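Local atomic coordinates of Cyclo(L-tyrosyl-L-tyrosyl) synthase (Mycobacterium tuberculosis, PDB entry 2X9Q), a protein that probably joins the tyrosyl groups of two tyrosyl-tRNA molecules, without ATP, into cyclo(L-tyrosyl-L-tyrosyl), an intermediate in mycocyclosin biosynthesis. Residues R138-V141 with K142-G146; D202-R205 with R206-T210; A232-P235 with L236-T240. All blocks are in the same frame, centred on the assembly; numbering follows the deposited sequence.

The three contacts are short lengths of helix joining successive turns that follow one another along the chain: contact 1 in helix 133-158, contact 2 in helix 194-210 and contact 3 in helix 220-244, the next helix after that of contact 2. Their centres are 19 to 25 Å apart and none touches another; contacts 2 and 3 come nearest, about 8 Å between nearest atoms. All belong to one cyclodipeptide synthase domain, built on a mixed sheet with helices and related to type I tRNA synthetases. Contact 3 is buried and holds Glu233 of the probable substrate site, whereas contacts 1 and 2 lie at the surface, contact 1 with Lys139, which may help bind aminoacyl-tRNA.

Contact 1: residues R138-V141 with K142-G146; sequences RKAV and KNIRG
A chi1 of 168° sets CG1 of Val141 trans to its backbone N, while Arg145, with chi1 -64°, carries CG on the side of its own N, back toward the preceding turn. The two side chains therefore run alongside each other as an i to i+4 pair on helix 133-158. Val141 CG1 lies 3.7 Å from Arg145 NE, meeting the guanidinium obliquely, neither over its face nor at its edge, and Arg145 CG rests 3.2 Å from Val141 O, the carbonyl that also receives Arg145 N at 2.9 Å in an almost straight bond (173°). A long, charged arginine suits this exposed position.

On another side the helix packs on helix 122-128, where Ala140 is buried. There Ala140 faces Val122, Ala123 and Tyr126, and its small methyl allows the two helices to lie close; one turn on, Ile144 CD1 comes within 4.4 Å of Ala140 CB. Lys139, which may take part in aminoacyl-tRNA binding, adds its side chain against Tyr126, and its carbonyl O accepts Asn143 N at 2.8 Å. An amide fits at Asn143 since it can give and take: ND2 hydrogen-bonds Tyr126 OH, and Lys142, its chain bent near the end, donates from NZ to Asn143 OD1 at 3.0 Å, tilted out of the amide plane.

Contact 2: residues D202-R205 with R206-T210; sequences DLVR and RFLST
Asp202 O receives the backbone N of Arg206 at 2.9 Å, and the arginine side chain then folds back so that Asp202 O sits over one face of the guanidinium, 4.0 Å from its plane and offset toward the rim. Bends at chi2 (-37°) and chi3 make this possible; an extended chain would carry the group further out. From there Arg206 NH1 reaches Asp202 OD1 at 3.0 Å. It is a salt bridge, but its hydrogen bond is weak, bent to 129°, and the carboxylate and guanidinium planes stand 78° apart, so the two groups meet through a single pair of atoms and not as a flat two-point pair.

On the inner side, the side chains of Val204 and Leu208 lie side by side, CG1 of the first 4.0 Å from CD1 of the second, and both side chains touch Cys226 of helix 220-244; Val204 also touches Ile230, a probable substrate-binding residue. Branched apolar residues suit this interface, and Phe207 extends it, with its ring on Cys226 and Pro258.

At Ser209 and Thr210 small hydroxyls turn back on the backbone: Ser209 OG donates to Arg206 O at 2.9 Å, and Thr210 OG1 to Phe207 O at 2.8 Å. They supplement weak backbone bonds to the same carbonyls; Ser209 N bonds mainly to Arg205 O, at 2.9 Å. Altogether this is the pattern of an amphipathic surface helix: an i to i+4 acid-base pair outside, and an apolar stripe packed on the helix of the probable substrate site.

Contact 3: residues A232-P235 with L236-T240; sequences AEAP and LFLDT
Phe237 lies one turn on from Glu233, just past the proline kink of helix 220-244, and can be followed outward from its CB, which rests 3.5 Å from Ala234 O. With chi1 at -75° the ring swings back along the helix, so that CD2 meets Glu233 O at 3.5 Å, the oxygen lying at the ring edge near its plane. Further out, CE2 comes within 4.2 Å of Glu233 OE1; the two side chains point the same way, ring and carboxylate planes 35° apart. Around it the ring touches Asn251 and Leu257, and a large flat residue suits this buried place beside Glu233, which may have a critical role in catalysis. Glu233 OE2 is in turn held by a hydrogen bond with Thr118 OG1, which positions the carboxylate, while the ring merely lies alongside.

The kink arises because Pro235 N has no hydrogen to give to the turn before. Its compact ring fills a buried spot against Tyr179 and Leu182 of helix 177-192. Beyond it the backbone bonding is irregular: Ala234 O draws two weak bonds, from Phe237 N at 2.8 Å and from Leu238 N at 2.9 Å. A sounder bond follows, Asp239 N to Pro235 O at 2.8 Å (155°). Next to it, Leu238 CD1 lies 4.4 Å from Ala234 CB, a small methyl that also meets Leu186. One turn after Leu236, the usual i+4 amide, Thr240 N, goes to Gln276 OE1 and not to Leu236 O; that oxygen accepts Asn251 ND2 and takes Thr240 OG1 at 2.6 Å, in the carbonyl plane and on a lone pair.

Contact 1: residues R138-V141 with K142-G146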
loop_
_atom_site.group_PDB
_atom_site.type_symbol
_atom_site.label_atom_id
_atom_site.label_comp_id
_atom_site.label_asym_id
_atom_site.label_seq_id
_atom_site.Cartn_x
_atom_site.Cartn_y
_atom_site.Cartn_z
ATOM N N ARG A 138 20.485 8.335 7.814
ATOM C CA ARG A 138 20.075 9.431 8.695
ATOM C C ARG A 138 18.652 9.919 8.294
ATOM O O ARG A 138 17.810 10.137 9.169
ATOM C CB ARG A 138 21.051 10.619 8.619
ATOM C CG ARG A 138 20.753 11.701 9.659
ATOM C CD ARG A 138 21.685 12.947 9.479
ATOM N NE ARG A 138 21.336 13.748 8.268
ATOM C CZ ARG A 138 20.300 14.579 8.219
ATOM N NH1 ARG A 138 19.491 14.788 9.306
ATOM N NH2 ARG A 138 20.076 15.235 7.116
ATOM N N LYS A 139 18.457 10.137 6.992
ATOM C CA LYS A 139 17.202 10.732 6.472
ATOM C C LYS A 139 16.064 9.747 6.604
ATOM O O LYS A 139 14.962 10.175 6.890
ATOM C CB LYS A 139 17.299 11.101 4.991
ATOM C CG LYS A 139 17.928 12.468 4.719
ATOM C CD LYS A 139 18.686 12.560 3.375
ATOM C CE LYS A 139 17.848 12.969 2.160
ATOM N NZ LYS A 139 18.778 13.969 1.460
ATOM N N ALA A 140 16.332 8.456 6.356
ATOM C CA ALA A 140 15.315 7.374 6.546
ATOM C C ALA A 140 14.861 7.373 8.002
ATOM O O ALA A 140 13.641 7.359 8.285
ATOM C CB ALA A 140 15.896 5.998 6.168
ATOM N N VAL A 141 15.830 7.414 8.944
ATOM C CA VAL A 141 15.486 7.390 10.381
ATOM C C VAL A 141 14.621 8.596 10.713
ATOM O O VAL A 141 13.527 8.480 11.275
ATOM C CB VAL A 141 16.755 7.307 11.304
ATOM C CG1 VAL A 141 16.296 7.604 12.796
ATOM C CG2 VAL A 141 17.367 5.897 11.242
ATOM N N LYS A 142 15.034 9.767 10.252
ATOM C CA LYS A 142 14.242 10.950 10.479
ATOM C C LYS A 142 12.829 10.894 9.871
ATOM O O LYS A 142 11.859 11.297 10.541
ATOM C CB LYS A 142 14.993 12.195 9.917
ATOM C CG LYS A 142 14.278 13.436 10.183
ATOM C CD LYS A 142 14.824 14.762 9.536
ATOM C CE LYS A 142 15.361 14.588 8.154
ATOM N NZ LYS A 142 14.246 14.743 7.212
ATOM N N ASN A 143 12.713 10.467 8.614
ATOM C CA ASN A 143 11.424 10.471 7.955
ATOM C C ASN A 143 10.497 9.410 8.522
ATOM O O ASN A 143 9.264 9.619 8.604
ATOM C CB ASN A 143 11.656 10.294 6.444
ATOM C CG ASN A 143 12.223 11.574 5.792
ATOM O OD1 ASN A 143 12.235 12.601 6.409
ATOM N ND2 ASN A 143 12.684 11.481 4.556
ATOM N N ILE A 144 11.072 8.256 8.893
ATOM C CA ILE A 144 10.307 7.196 9.533
ATOM C C ILE A 144 9.803 7.582 10.984
ATOM O O ILE A 144 8.600 7.420 11.289
ATOM C CB ILE A 144 11.039 5.841 9.553
ATOM C CG1 ILE A 144 11.230 5.270 8.108
ATOM C CG2 ILE A 144 10.281 4.869 10.435
ATOM C CD1 ILE A 144 12.327 4.132 8.056
ATOM N N ARG A 145 10.672 8.198 11.818
ATOM C CA ARG A 145 10.175 8.827 13.075
ATOM C C ARG A 145 9.048 9.820 12.833
ATOM O O ARG A 145 8.099 9.803 13.570
ATOM C CB ARG A 145 11.293 9.594 13.812
ATOM C CG ARG A 145 12.457 8.672 14.300
ATOM C CD ARG A 145 13.313 9.508 15.434
ATOM N NE ARG A 145 14.544 8.768 15.806
ATOM C CZ ARG A 145 14.566 7.726 16.637
ATOM N NH1 ARG A 145 15.720 7.165 16.910
ATOM N NH2 ARG A 145 13.439 7.243 17.168
ATOM N N GLY A 146 9.181 10.721 11.854
ATOM C CA GLY A 146 8.151 11.733 11.659
ATOM C C GLY A 146 6.793 11.064 11.298
ATOM O O GLY A 146 5.729 11.414 11.882
#

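Contact 2: residues D202-R205 with R206-T210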
loop_
_atom_site.group_PDB
_atom_site.type_symbol
_atom_site.label_atom_id
_atom_site.label_comp_id
_atom_site.label_asym_id
_atom_site.label_seq_id
_atom_site.Cartn_x
_atom_site.Cartn_y
_atom_site.Cartn_z
ATOM N N ASP A 202 8.335 -3.520 -16.308
ATOM C CA ASP A 202 7.771 -2.448 -17.073
ATOM C C ASP A 202 6.947 -1.569 -16.111
ATOM O O ASP A 202 6.976 -0.338 -16.202
ATOM C CB ASP A 202 6.846 -2.958 -18.220
ATOM C CG ASP A 202 6.615 -1.876 -19.273
ATOM O OD1 ASP A 202 7.622 -1.454 -19.911
ATOM O OD2 ASP A 202 5.466 -1.420 -19.456
ATOM N N LEU A 203 6.127 -2.211 -15.269
ATOM C CA LEU A 203 5.259 -1.483 -14.292
ATOM C C LEU A 203 6.147 -0.696 -13.316
ATOM O O LEU A 203 5.855 0.423 -13.041
ATOM C CB LEU A 203 4.319 -2.500 -13.561
ATOM C CG LEU A 203 3.178 -3.004 -14.474
ATOM C CD1 LEU A 203 2.347 -4.126 -13.866
ATOM C CD2 LEU A 203 2.209 -1.922 -15.034
ATOM N N VAL A 204 7.292 -1.218 -12.903
ATOM C CA VAL A 204 8.179 -0.413 -12.093
ATOM C C VAL A 204 8.687 0.808 -12.841
ATOM O O VAL A 204 8.686 1.874 -12.264
ATOM C CB VAL A 204 9.323 -1.264 -11.548
ATOM C CG1 VAL A 204 10.583 -0.441 -11.142
ATOM C CG2 VAL A 204 8.758 -2.103 -10.351
ATOM N N ARG A 205 9.169 0.655 -14.096
ATOM C CA ARG A 205 9.711 1.776 -14.855
ATOM C C ARG A 205 8.619 2.799 -15.093
ATOM O O ARG A 205 8.911 4.000 -15.001
ATOM C CB ARG A 205 10.337 1.348 -16.191
ATOM C CG ARG A 205 11.569 0.478 -15.998
ATOM C CD ARG A 205 12.016 -0.212 -17.312
ATOM N NE ARG A 205 13.215 -1.014 -17.027
ATOM C CZ ARG A 205 13.573 -2.138 -17.611
ATOM N NH1 ARG A 205 12.797 -2.710 -18.555
ATOM N NH2 ARG A 205 14.717 -2.734 -17.215
ATOM N N ARG A 206 7.372 2.367 -15.378
ATOM C CA ARG A 206 6.294 3.350 -15.554
ATOM C C ARG A 206 6.118 4.182 -14.250
ATOM O O ARG A 206 6.047 5.407 -14.282
ATOM C CB ARG A 206 4.937 2.735 -15.876
ATOM C CG ARG A 206 4.697 2.275 -17.339
ATOM C CD ARG A 206 5.287 3.143 -18.449
ATOM N NE ARG A 206 6.185 2.279 -19.219
ATOM C CZ ARG A 206 7.514 2.419 -19.317
ATOM N NH1 ARG A 206 8.210 1.525 -20.042
ATOM N NH2 ARG A 206 8.146 3.460 -18.725
ATOM N N PHE A 207 6.065 3.493 -13.110
ATOM C CA PHE A 207 5.909 4.166 -11.845
ATOM C C PHE A 207 7.083 5.138 -11.542
ATOM O O PHE A 207 6.845 6.229 -11.013
ATOM C CB PHE A 207 5.759 3.155 -10.727
ATOM C CG PHE A 207 5.878 3.742 -9.371
ATOM C CD1 PHE A 207 4.898 4.626 -8.892
ATOM C CD2 PHE A 207 6.994 3.433 -8.550
ATOM C CE1 PHE A 207 5.015 5.219 -7.619
ATOM C CE2 PHE A 207 7.130 4.006 -7.252
ATOM C CZ PHE A 207 6.116 4.904 -6.782
ATOM N N LEU A 208 8.329 4.722 -11.832
ATOM C CA LEU A 208 9.472 5.583 -11.567
ATOM C C LEU A 208 9.488 6.763 -12.512
ATOM O O LEU A 208 9.914 7.844 -12.106
ATOM C CB LEU A 208 10.807 4.843 -11.607
ATOM C CG LEU A 208 11.093 3.859 -10.468
ATOM C CD1 LEU A 208 12.358 3.102 -10.698
ATOM C CD2 LEU A 208 11.136 4.636 -9.136
ATOM N N SER A 209 8.994 6.591 -13.741
ATOM C CA SER A 209 9.051 7.672 -14.710
ATOM C C SER A 209 8.112 8.859 -14.324
ATOM O O SER A 209 8.226 9.949 -14.912
ATOM C CB SER A 209 8.685 7.171 -16.107
ATOM O OG SER A 209 7.257 7.190 -16.232
ATOM N N THR A 210 7.188 8.608 -13.385
ATOM C CA THR A 210 6.295 9.628 -12.800
ATOM C C THR A 210 6.907 10.372 -11.565
ATOM O O THR A 210 6.496 11.497 -11.288
ATOM C CB THR A 210 4.862 9.047 -12.390
ATOM O OG1 THR A 210 4.944 8.340 -11.138
ATOM C CG2 THR A 210 4.215 8.140 -13.510
#

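Contact 3: residues A232-P235 with L236-T240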
loop_
_atom_site.group_PDB
_atom_site.type_symbol
_atom_site.label_atom_id
_atom_site.label_comp_id
_atom_site.label_asym_id
_atom_site.label_seq_id
_atom_site.Cartn_x
_atom_site.Cartn_y
_atom_site.Cartn_z
ATOM N N ALA A 232 7.907 -5.839 -0.851
ATOM C CA ALA A 232 7.641 -5.775 0.549
ATOM C C ALA A 232 6.212 -5.305 0.955
ATOM O O ALA A 232 5.692 -5.778 1.967
ATOM C CB ALA A 232 8.683 -4.887 1.263
ATOM N N GLU A 233 5.611 -4.378 0.228
ATOM C CA GLU A 233 4.203 -3.975 0.442
ATOM C C GLU A 233 3.224 -4.978 -0.163
ATOM O O GLU A 233 2.050 -5.014 0.238
ATOM C CB GLU A 233 3.908 -2.663 -0.302
ATOM C CG GLU A 233 4.701 -1.556 0.351
ATOM C CD GLU A 233 4.465 -0.181 -0.289
ATOM O OE1 GLU A 233 3.787 -0.135 -1.375
ATOM O OE2 GLU A 233 4.981 0.799 0.321
ATOM N N ALA A 234 3.653 -5.683 -1.208
ATOM C CA ALA A 234 2.708 -6.524 -2.013
ATOM C C ALA A 234 1.801 -7.512 -1.189
ATOM O O ALA A 234 0.653 -7.686 -1.540
ATOM C CB ALA A 234 3.492 -7.357 -3.051
ATOM N N PRO A 235 2.315 -8.193 -0.139
ATOM C CA PRO A 235 1.428 -9.147 0.559
ATOM C C PRO A 235 0.142 -8.493 1.088
ATOM O O PRO A 235 -0.880 -9.146 1.098
ATOM C CB PRO A 235 2.290 -9.690 1.683
ATOM C CG PRO A 235 3.732 -9.604 1.070
ATOM C CD PRO A 235 3.726 -8.299 0.344
ATOM N N LEU A 236 0.190 -7.233 1.489
ATOM C CA LEU A 236 -1.008 -6.489 1.906
ATOM C C LEU A 236 -1.900 -6.133 0.754
ATOM O O LEU A 236 -3.165 -5.923 0.943
ATOM C CB LEU A 236 -0.667 -5.232 2.699
ATOM C CG LEU A 236 -0.126 -5.414 4.158
ATOM C CD1 LEU A 236 -0.039 -4.008 4.775
ATOM C CD2 LEU A 236 -0.956 -6.217 5.102
ATOM N N PHE A 237 -1.306 -6.068 -0.443
ATOM C CA PHE A 237 -2.142 -5.863 -1.650
ATOM C C PHE A 237 -2.706 -7.154 -2.192
ATOM O O PHE A 237 -3.550 -7.078 -3.026
ATOM C CB PHE A 237 -1.397 -5.099 -2.768
ATOM C CG PHE A 237 -1.282 -3.683 -2.476
ATOM C CD1 PHE A 237 -2.364 -2.800 -2.801
ATOM C CD2 PHE A 237 -0.154 -3.197 -1.792
ATOM C CE1 PHE A 237 -2.270 -1.401 -2.524
ATOM C CE2 PHE A 237 -0.020 -1.805 -1.446
ATOM C CZ PHE A 237 -1.082 -0.877 -1.810
ATOM N N LEU A 238 -2.157 -8.304 -1.779
ATOM C CA LEU A 238 -2.589 -9.656 -2.214
ATOM C C LEU A 238 -3.620 -10.236 -1.252
ATOM O O LEU A 238 -4.664 -10.793 -1.690
ATOM C CB LEU A 238 -1.370 -10.608 -2.260
ATOM C CG LEU A 238 -0.375 -10.227 -3.393
ATOM C CD1 LEU A 238 0.968 -10.960 -3.157
ATOM C CD2 LEU A 238 -1.032 -10.671 -4.752
ATOM N N ASP A 239 -3.343 -10.124 0.051
ATOM C CA ASP A 239 -4.156 -10.901 1.026
ATOM C C ASP A 239 -4.088 -10.400 2.452
ATOM O O ASP A 239 -3.717 -11.172 3.371
ATOM C CB ASP A 239 -3.789 -12.393 0.972
ATOM C CG ASP A 239 -4.980 -13.296 1.409
ATOM O OD1 ASP A 239 -6.002 -12.774 2.006
ATOM O OD2 ASP A 239 -4.962 -14.511 1.115
ATOM N N THR A 240 -4.495 -9.147 2.646
ATOM C CA THR A 240 -4.660 -8.597 3.979
ATOM C C THR A 240 -5.614 -9.471 4.830
ATOM O O THR A 240 -5.348 -9.699 6.015
ATOM C CB THR A 240 -5.173 -7.141 3.927
ATOM O OG1 THR A 240 -4.163 -6.307 3.329
ATOM C CG2 THR A 240 -5.506 -6.570 5.357
#